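Local coordinates for acyl-CoA dehydrogenase (Slackia heliotrinireducens, PDB 4RM7), which belongs to the acyl-CoA dehydrogenase family, with a helical N-terminal domain, a beta-sheet middle domain and a helical C-terminal domain, at residues Arg14-Phe27 with Glu44-Phe57. Residues are numbered along the deposited sequence; the frame is centred on the assembly and turned at random.
Sequences RLLNHVREYGEKYF and EVVKAFVDLDFNGF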
ATOM      1  N   ARG A  14     -31.821  -8.313  19.805  1.00 53.53           N
ATOM      2  CA  ARG A  14     -33.190  -8.539  19.343  1.00 55.11           C
ATOM      3  C   ARG A  14     -33.507  -7.634  18.148  1.00 50.83           C
ATOM      4  O   ARG A  14     -34.161  -8.065  17.188  1.00 52.17           O
ATOM      5  CB  ARG A  14     -34.205  -8.306  20.464  1.00 50.48           C
ATOM      6  CG  ARG A  14     -34.357  -9.464  21.405  1.00 51.47           C
ATOM      7  CD  ARG A  14     -35.647  -9.358  22.203  1.00 48.82           C
ATOM      8  NE  ARG A  14     -35.911 -10.576  22.980  1.00 50.36           N
ATOM      9  CZ  ARG A  14     -35.574 -10.737  24.255  1.00 63.45           C
ATOM     10  NH1 ARG A  14     -34.942  -9.766  24.906  1.00 74.36           N
ATOM     11  NH2 ARG A  14     -35.859 -11.869  24.880  1.00 71.46           N
ATOM     12  N   LEU A  15     -33.034  -6.390  18.223  1.00 44.09           N
ATOM     13  CA  LEU A  15     -33.168  -5.434  17.128  1.00 47.72           C
ATOM     14  C   LEU A  15     -32.621  -6.031  15.834  1.00 49.51           C
ATOM     15  O   LEU A  15     -33.294  -6.033  14.790  1.00 45.86           O
ATOM     16  CB  LEU A  15     -32.441  -4.129  17.468  1.00 48.46           C
ATOM     17  CG  LEU A  15     -32.310  -3.069  16.373  1.00 49.61           C
ATOM     18  CD1 LEU A  15     -33.662  -2.505  16.003  1.00 48.04           C
ATOM     19  CD2 LEU A  15     -31.373  -1.947  16.827  1.00 46.50           C
ATOM     20  N   LEU A  16     -31.411  -6.568  15.921  1.00 49.72           N
ATOM     21  CA  LEU A  16     -30.797  -7.230  14.787  1.00 50.96           C
ATOM     22  C   LEU A  16     -31.661  -8.351  14.264  1.00 54.20           C
ATOM     23  O   LEU A  16     -31.806  -8.510  13.052  1.00 62.01           O
ATOM     24  CB  LEU A  16     -29.439  -7.787  15.167  1.00 53.83           C
ATOM     25  CG  LEU A  16     -28.300  -6.859  14.859  1.00 54.13           C
ATOM     26  CD1 LEU A  16     -27.086  -7.426  15.511  1.00 62.32           C
ATOM     27  CD2 LEU A  16     -28.136  -6.805  13.365  1.00 58.81           C
ATOM     28  N   ASN A  17     -32.226  -9.135  15.178  1.00 53.41           N
ATOM     29  CA  ASN A  17     -33.069 -10.257  14.777  1.00 52.42           C
ATOM     30  C   ASN A  17     -34.246  -9.756  13.961  1.00 50.20           C
ATOM     31  O   ASN A  17     -34.581 -10.331  12.920  1.00 56.43           O
ATOM     32  CB  ASN A  17     -33.574 -11.038  15.986  1.00 53.33           C
ATOM     33  CG  ASN A  17     -32.464 -11.715  16.757  1.00 58.89           C
ATOM     34  OD1 ASN A  17     -31.369 -11.936  16.238  1.00 60.31           O
ATOM     35  ND2 ASN A  17     -32.751 -12.064  18.012  1.00 65.08           N
ATOM     36  N   HIS A  18     -34.866  -8.678  14.436  0.50 47.11           N
ATOM     37  CA  HIS A  18     -36.020  -8.096  13.763  0.50 47.11           C
ATOM     38  C   HIS A  18     -35.644  -7.568  12.385  0.50 48.30           C
ATOM     39  O   HIS A  18     -36.350  -7.806  11.405  0.50 50.61           O
ATOM     40  CB  HIS A  18     -36.628  -6.979  14.607  0.50 45.34           C
ATOM     41  CG  HIS A  18     -37.078  -7.425  15.960  0.50 45.96           C
ATOM     42  ND1 HIS A  18     -37.572  -6.551  16.911  0.50 45.15           N
ATOM     43  CD2 HIS A  18     -37.113  -8.653  16.533  0.50 47.22           C
ATOM     44  CE1 HIS A  18     -37.892  -7.222  17.998  0.50 47.72           C
ATOM     45  NE2 HIS A  18     -37.627  -8.502  17.799  0.50 48.04           N
ATOM     46  N   VAL A  19     -34.520  -6.866  12.309  1.00 46.78           N
ATOM     47  CA  VAL A  19     -34.060  -6.318  11.040  1.00 43.04           C
ATOM     48  C   VAL A  19     -33.667  -7.426  10.060  1.00 44.15           C
ATOM     49  O   VAL A  19     -33.997  -7.357   8.885  1.00 50.17           O
ATOM     50  CB  VAL A  19     -32.896  -5.357  11.261  1.00 40.78           C
ATOM     51  CG1 VAL A  19     -32.290  -4.932   9.930  1.00 40.70           C
ATOM     52  CG2 VAL A  19     -33.388  -4.142  12.040  1.00 39.32           C
ATOM     53  N   ARG A  20     -32.990  -8.452  10.566  1.00 44.91           N
ATOM     54  CA  ARG A  20     -32.561  -9.590   9.753  1.00 46.73           C
ATOM     55  C   ARG A  20     -33.739 -10.405   9.206  1.00 49.77           C
ATOM     56  O   ARG A  20     -33.673 -10.949   8.103  1.00 61.80           O
ATOM     57  CB  ARG A  20     -31.630 -10.494  10.575  1.00 47.31           C
ATOM     58  CG  ARG A  20     -31.211 -11.783   9.893  1.00 49.47           C
ATOM     59  CD  ARG A  20     -30.039 -12.464  10.615  1.00 66.50           C
ATOM     60  NE  ARG A  20     -30.145 -12.412  12.076  1.00 86.99           N
ATOM     61  CZ  ARG A  20     -29.303 -11.746  12.867  1.00 86.41           C
ATOM     62  NH1 ARG A  20     -28.270 -11.074  12.352  1.00 75.90           N
ATOM     63  NH2 ARG A  20     -29.493 -11.762  14.177  1.00 85.88           N
ATOM     64  N   GLU A  21     -34.817 -10.493   9.971  1.00 50.37           N
ATOM     65  CA  GLU A  21     -36.000 -11.208   9.514  1.00 51.31           C
ATOM     66  C   GLU A  21     -36.692 -10.381   8.408  1.00 49.99           C
ATOM     67  O   GLU A  21     -37.158 -10.921   7.415  1.00 50.03           O
ATOM     68  CB  GLU A  21     -36.930 -11.508  10.699  1.00 50.40           C
ATOM     69  CG  GLU A  21     -38.385 -11.663  10.361  1.00 62.27           C
ATOM     70  CD  GLU A  21     -39.188 -12.281  11.501  1.00 77.11           C
ATOM     71  OE1 GLU A  21     -38.610 -13.105  12.257  1.00 75.16           O
ATOM     72  OE2 GLU A  21     -40.395 -11.944  11.633  1.00 82.96           O
ATOM     73  N   TYR A  22     -36.725  -9.069   8.568  1.00 48.81           N
ATOM     74  CA  TYR A  22     -37.242  -8.205   7.523  1.00 46.37           C
ATOM     75  C   TYR A  22     -36.407  -8.243   6.249  1.00 55.63           C
ATOM     76  O   TYR A  22     -36.941  -8.327   5.158  1.00 59.13           O
ATOM     77  CB  TYR A  22     -37.346  -6.769   8.045  1.00 45.70           C
ATOM     78  CG  TYR A  22     -37.453  -5.696   6.990  1.00 50.65           C
ATOM     79  CD1 TYR A  22     -38.624  -5.491   6.306  1.00 49.64           C
ATOM     80  CD2 TYR A  22     -36.380  -4.893   6.687  1.00 51.05           C
ATOM     81  CE1 TYR A  22     -38.726  -4.521   5.344  1.00 46.94           C
ATOM     82  CE2 TYR A  22     -36.475  -3.919   5.729  1.00 55.18           C
ATOM     83  CZ  TYR A  22     -37.652  -3.740   5.061  1.00 52.34           C
ATOM     84  OH  TYR A  22     -37.746  -2.771   4.109  1.00 54.19           O
ATOM     85  N   GLY A  23     -35.092  -8.169   6.390  1.00 52.29           N
ATOM     86  CA  GLY A  23     -34.221  -8.138   5.236  1.00 42.32           C
ATOM     87  C   GLY A  23     -34.241  -9.403   4.424  1.00 49.86           C
ATOM     88  O   GLY A  23     -34.289  -9.381   3.211  1.00 46.83           O
ATOM     89  N   GLU A  24     -34.213 -10.519   5.122  1.00 47.71           N
ATOM     90  CA  GLU A  24     -34.213 -11.813   4.494  1.00 45.26           C
ATOM     91  C   GLU A  24     -35.494 -12.038   3.736  1.00 53.58           C
ATOM     92  O   GLU A  24     -35.507 -12.674   2.699  1.00 52.50           O
ATOM     93  CB  GLU A  24     -33.990 -12.899   5.525  1.00 45.97           C
ATOM     94  CG  GLU A  24     -32.527 -13.190   5.745  1.00 52.07           C
ATOM     95  CD  GLU A  24     -32.294 -14.080   6.931  1.00 60.80           C
ATOM     96  OE1 GLU A  24     -33.256 -14.683   7.420  1.00 66.32           O
ATOM     97  OE2 GLU A  24     -31.146 -14.176   7.374  1.00 64.14           O
ATOM     98  N   LYS A  25     -36.583 -11.554   4.300  1.00 54.53           N
ATOM     99  CA  LYS A  25     -37.883 -11.672   3.681  1.00 51.45           C
ATOM    100  C   LYS A  25     -38.019 -10.933   2.368  1.00 48.80           C
ATOM    101  O   LYS A  25     -38.553 -11.470   1.418  1.00 57.82           O
ATOM    102  CB  LYS A  25     -38.931 -11.163   4.660  1.00 55.38           C
ATOM    103  CG  LYS A  25     -40.343 -11.066   4.136  1.00 54.21           C
ATOM    104  CD  LYS A  25     -41.297 -10.986   5.310  1.00 66.42           C
ATOM    105  CE  LYS A  25     -42.655 -10.453   4.911  1.00 71.26           C
ATOM    106  NZ  LYS A  25     -43.055 -10.972   3.584  1.00 74.70           N
ATOM    107  N   TYR A  26     -37.541  -9.703   2.306  1.00 45.41           N
ATOM    108  CA  TYR A  26     -37.712  -8.915   1.097  1.00 45.08           C
ATOM    109  C   TYR A  26     -36.523  -8.883   0.162  1.00 47.56           C
ATOM    110  O   TYR A  26     -36.686  -8.880  -1.038  1.00 53.01           O
ATOM    111  CB  TYR A  26     -38.124  -7.492   1.443  1.00 48.12           C
ATOM    112  CG  TYR A  26     -39.501  -7.399   2.032  1.00 60.52           C
ATOM    113  CD1 TYR A  26     -40.625  -7.536   1.242  1.00 56.59           C
ATOM    114  CD2 TYR A  26     -39.678  -7.179   3.376  1.00 53.85           C
ATOM    115  CE1 TYR A  26     -41.887  -7.453   1.783  1.00 57.78           C
ATOM    116  CE2 TYR A  26     -40.933  -7.100   3.922  1.00 62.25           C
ATOM    117  CZ  TYR A  26     -42.032  -7.236   3.121  1.00 66.83           C
ATOM    118  OH  TYR A  26     -43.273  -7.157   3.678  1.00 70.58           O
ATOM    119  N   PHE A  27     -35.324  -8.827   0.714  1.00 52.37           N
ATOM    120  CA  PHE A  27     -34.151  -8.617  -0.105  1.00 50.56           C
ATOM    121  C   PHE A  27     -33.550  -9.890  -0.648  1.00 59.63           C
ATOM    122  O   PHE A  27     -32.464 -10.288  -0.275  1.00 59.50           O
ATOM    123  CB  PHE A  27     -33.131  -7.783   0.643  1.00 52.17           C
ATOM    124  CG  PHE A  27     -33.651  -6.447   1.049  1.00 62.83           C
ATOM    125  CD1 PHE A  27     -33.991  -5.518   0.105  1.00 66.05           C
ATOM    126  CD2 PHE A  27     -33.815  -6.130   2.372  1.00 72.93           C
ATOM    127  CE1 PHE A  27     -34.480  -4.287   0.469  1.00 73.22           C
ATOM    128  CE2 PHE A  27     -34.304  -4.904   2.745  1.00 76.60           C
ATOM    129  CZ  PHE A  27     -34.638  -3.980   1.793  1.00 74.91           C
ATOM    130  N   GLU A  44     -44.572  -1.497  -0.659  1.00 62.32           N
ATOM    131  CA  GLU A  44     -44.744  -2.495   0.385  1.00 58.89           C
ATOM    132  C   GLU A  44     -43.473  -2.669   1.222  1.00 60.67           C
ATOM    133  O   GLU A  44     -43.528  -2.791   2.445  1.00 62.01           O
ATOM    134  CB  GLU A  44     -45.152  -3.834  -0.224  1.00 63.50           C
ATOM    135  CG  GLU A  44     -45.346  -4.912   0.813  1.00 79.18           C
ATOM    136  CD  GLU A  44     -45.234  -6.308   0.236  1.00 91.63           C
ATOM    137  OE1 GLU A  44     -45.016  -6.427  -0.991  1.00100.17           O
ATOM    138  OE2 GLU A  44     -45.355  -7.282   1.013  1.00 89.01           O
ATOM    139  N   VAL A  45     -42.330  -2.673   0.549  1.00 58.16           N
ATOM    140  CA  VAL A  45     -41.048  -2.898   1.199  1.00 50.81           C
ATOM    141  C   VAL A  45     -40.682  -1.702   2.067  1.00 58.14           C
ATOM    142  O   VAL A  45     -40.226  -1.822   3.206  1.00 55.81           O
ATOM    143  CB  VAL A  45     -39.951  -3.133   0.150  1.00 48.16           C
ATOM    144  CG1 VAL A  45     -38.574  -3.189   0.807  1.00 44.80           C
ATOM    145  CG2 VAL A  45     -40.242  -4.396  -0.645  1.00 43.62           C
ATOM    146  N   VAL A  46     -40.812  -0.510   1.501  1.00 55.80           N
ATOM    147  CA  VAL A  46     -40.538   0.711   2.253  1.00 55.85           C
ATOM    148  C   VAL A  46     -41.503   0.934   3.393  1.00 57.45           C
ATOM    149  O   VAL A  46     -41.122   1.420   4.441  1.00 59.48           O
ATOM    150  CB  VAL A  46     -40.464   1.976   1.392  1.00 55.16           C
ATOM    151  CG1 VAL A  46     -39.462   1.811   0.269  1.00 59.41           C
ATOM    152  CG2 VAL A  46     -41.831   2.364   0.888  1.00 57.51           C
ATOM    153  N   LYS A  47     -42.770   0.621   3.187  1.00 55.26           N
ATOM    154  CA  LYS A  47     -43.700   0.764   4.295  1.00 57.85           C
ATOM    155  C   LYS A  47     -43.372  -0.238   5.405  1.00 59.81           C
ATOM    156  O   LYS A  47     -43.473   0.076   6.585  1.00 67.78           O
ATOM    157  CB  LYS A  47     -45.137   0.586   3.799  1.00 54.55           C
ATOM    158  CG  LYS A  47     -46.171   0.395   4.891  1.00 63.96           C
ATOM    159  CD  LYS A  47     -46.526   1.707   5.557  1.00 76.52           C
ATOM    160  CE  LYS A  47     -47.785   1.579   6.409  1.00 82.64           C
ATOM    161  NZ  LYS A  47     -47.813   2.652   7.449  1.00 87.45           N
ATOM    162  N   ALA A  48     -42.962  -1.446   5.027  1.00 52.52           N
ATOM    163  CA  ALA A  48     -42.670  -2.473   6.024  1.00 52.52           C
ATOM    164  C   ALA A  48     -41.484  -2.049   6.894  1.00 53.19           C
ATOM    165  O   ALA A  48     -41.390  -2.433   8.058  1.00 53.61           O
ATOM    166  CB  ALA A  48     -42.399  -3.827   5.351  1.00 44.01           C
ATOM    167  N   PHE A  49     -40.588  -1.241   6.329  1.00 51.70           N
ATOM    168  CA  PHE A  49     -39.425  -0.784   7.082  1.00 52.10           C
ATOM    169  C   PHE A  49     -39.837   0.162   8.204  1.00 57.30           C
ATOM    170  O   PHE A  49     -39.345   0.034   9.313  1.00 61.86           O
ATOM    171  CB  PHE A  49     -38.391  -0.109   6.174  1.00 47.47           C
ATOM    172  CG  PHE A  49     -37.320   0.622   6.926  1.00 45.21           C
ATOM    173  CD1 PHE A  49     -36.206  -0.060   7.410  1.00 45.66           C
ATOM    174  CD2 PHE A  49     -37.429   1.989   7.175  1.00 44.01           C
ATOM    175  CE1 PHE A  49     -35.201   0.601   8.124  1.00 42.37           C
ATOM    176  CE2 PHE A  49     -36.417   2.677   7.889  1.00 44.96           C
ATOM    177  CZ  PHE A  49     -35.304   1.975   8.369  1.00 40.94           C
ATOM    178  N   VAL A  50     -40.737   1.106   7.939  1.00 55.25           N
ATOM    179  CA  VAL A  50     -41.110   2.035   9.004  1.00 54.42           C
ATOM    180  C   VAL A  50     -42.092   1.388   9.964  1.00 56.42           C
ATOM    181  O   VAL A  50     -42.345   1.918  11.036  1.00 58.53           O
ATOM    182  CB  VAL A  50     -41.717   3.339   8.467  1.00 54.32           C
ATOM    183  CG1 VAL A  50     -40.648   4.174   7.791  1.00 52.82           C
ATOM    184  CG2 VAL A  50     -42.895   3.061   7.536  1.00 51.51           C
ATOM    185  N   ASP A  51     -42.619   0.235   9.586  1.00 59.28           N
ATOM    186  CA  ASP A  51     -43.533  -0.508  10.434  1.00 59.73           C
ATOM    187  C   ASP A  51     -42.782  -1.497  11.288  1.00 56.79           C
ATOM    188  O   ASP A  51     -43.372  -2.227  12.057  1.00 62.90           O
ATOM    189  CB  ASP A  51     -44.566  -1.251   9.600  1.00 62.79           C
ATOM    190  CG  ASP A  51     -45.649  -0.352   9.087  1.00 66.79           C
ATOM    191  OD1 ASP A  51     -45.821   0.741   9.644  1.00 68.41           O
ATOM    192  OD2 ASP A  51     -46.321  -0.734   8.118  1.00 66.10           O
ATOM    193  N   LEU A  52     -41.468  -1.511  11.148  1.00 49.70           N
ATOM    194  CA  LEU A  52     -40.635  -2.483  11.824  1.00 51.74           C
ATOM    195  C   LEU A  52     -40.677  -2.327  13.324  1.00 58.34           C
ATOM    196  O   LEU A  52     -40.834  -1.231  13.836  1.00 64.88           O
ATOM    197  CB  LEU A  52     -39.196  -2.331  11.375  1.00 48.34           C
ATOM    198  CG  LEU A  52     -38.703  -3.299  10.317  1.00 54.88           C
ATOM    199  CD1 LEU A  52     -37.280  -2.956   9.938  1.00 41.25           C
ATOM    200  CD2 LEU A  52     -38.796  -4.716  10.831  1.00 61.49           C
ATOM    201  N   ASP A  53     -40.539  -3.433  14.033  1.00 48.21           N
ATOM    202  CA  ASP A  53     -40.429  -3.354  15.467  1.00 54.17           C
ATOM    203  C   ASP A  53     -38.970  -3.156  15.778  1.00 61.20           C
ATOM    204  O   ASP A  53     -38.175  -4.060  15.651  1.00 66.50           O
ATOM    205  CB  ASP A  53     -40.914  -4.640  16.126  1.00 56.44           C
ATOM    206  CG  ASP A  53     -40.745  -4.621  17.631  1.00 69.20           C
ATOM    207  OD1 ASP A  53     -40.778  -5.688  18.259  1.00 82.33           O
ATOM    208  OD2 ASP A  53     -40.581  -3.533  18.197  1.00 72.93           O
ATOM    209  N   PHE A  54     -38.639  -1.969  16.243  1.00 53.35           N
ATOM    210  CA  PHE A  54     -37.267  -1.592  16.451  1.00 48.00           C
ATOM    211  C   PHE A  54     -36.862  -1.850  17.881  1.00 53.58           C
ATOM    212  O   PHE A  54     -35.814  -1.425  18.315  1.00 62.45           O
ATOM    213  CB  PHE A  54     -37.034  -0.144  16.048  1.00 51.38           C
ATOM    214  CG  PHE A  54     -37.002   0.066  14.567  1.00 45.78           C
ATOM    215  CD1 PHE A  54     -35.972  -0.433  13.814  1.00 49.81           C
ATOM    216  CD2 PHE A  54     -38.000   0.758  13.936  1.00 44.70           C
ATOM    217  CE1 PHE A  54     -35.939  -0.242  12.455  1.00 38.82           C
ATOM    218  CE2 PHE A  54     -37.977   0.949  12.579  1.00 45.04           C
ATOM    219  CZ  PHE A  54     -36.944   0.448  11.837  1.00 42.10           C
ATOM    220  N   ASN A  55     -37.718  -2.545  18.611  1.00 55.97           N
ATOM    221  CA  ASN A  55     -37.414  -2.952  19.968  1.00 60.96           C
ATOM    222  C   ASN A  55     -37.154  -1.772  20.863  1.00 58.93           C
ATOM    223  O   ASN A  55     -36.305  -1.819  21.727  1.00 58.46           O
ATOM    224  CB  ASN A  55     -36.213  -3.883  19.983  1.00 55.28           C
ATOM    225  CG  ASN A  55     -36.168  -4.752  21.212  1.00 60.47           C
ATOM    226  OD1 ASN A  55     -37.195  -5.115  21.763  1.00 68.35           O
ATOM    227  ND2 ASN A  55     -34.974  -5.099  21.640  1.00 57.30           N
ATOM    228  N   GLY A  56     -37.891  -0.704  20.627  1.00 54.93           N
ATOM    229  CA  GLY A  56     -37.922   0.428  21.521  1.00 52.09           C
ATOM    230  C   GLY A  56     -36.789   1.394  21.324  1.00 56.75           C
ATOM    231  O   GLY A  56     -36.708   2.401  21.996  1.00 64.24           O
ATOM    232  N   PHE A  57     -35.913   1.094  20.387  1.00 53.16           N
ATOM    233  CA  PHE A  57     -34.858   2.017  20.054  1.00 49.15           C
ATOM    234  C   PHE A  57     -35.408   3.176  19.263  1.00 55.99           C
ATOM    235  O   PHE A  57     -36.403   3.041  18.581  1.00 64.86           O
ATOM    236  CB  PHE A  57     -33.762   1.314  19.295  1.00 41.82           C
ATOM    237  CG  PHE A  57     -32.888   0.485  20.163  1.00 45.13           C
ATOM    238  CD1 PHE A  57     -31.923   1.073  20.936  1.00 43.02           C
ATOM    239  CD2 PHE A  57     -33.048  -0.873  20.221  1.00 46.08           C
ATOM    240  CE1 PHE A  57     -31.119   0.319  21.750  1.00 43.10           C
ATOM    241  CE2 PHE A  57     -32.251  -1.636  21.033  1.00 47.83           C
ATOM    242  CZ  PHE A  57     -31.283  -1.040  21.800  1.00 43.84           C
TER
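Tyr22 points its ring across to the helix ending at Val50, and its hydroxyl donates to Val45 O at 2.8 Å, arriving above the carbonyl plane. Phe49 N meets the same oxygen from the opposite face. With CG anti to the backbone N (chi1 162°), the tyrosine ring is approached obliquely from one side by Leu52 CD1 (3.9 Å from Tyr22 CD2), Ala48 CB near CE1 and Phe49 CB near the hydroxyl. One turn on, the Tyr26 ring slides past Val45, its CD1 3.7 Å from Val45 CG2; the hydroxyl hydrogen-bonds weakly to Glu44 OE2, the carboxylate almost perpendicular to the ring. Segments 14-26 and 44-50 run nearly antiparallel (174°), belong to the helical N-terminal domain of the acyl-CoA dehydrogenase fold and are joined through helix 29-38. Beyond Val50 the partner is a loop ending in a type I' beta turn, Phe54 to Phe57. There one conformer of His18 puts ND1 2.9 Å from Asp53 O, near the imidazole plane, a bond left doubtful by a second conformer; Asp53 OD2 closes an Asx turn with Asn55 N. Leu15 splits its methyls, CD1 at the edge of the Phe54 ring and CD2 against Phe57, both Leu15 and Phe57 touching Ala72 of helix 70-84.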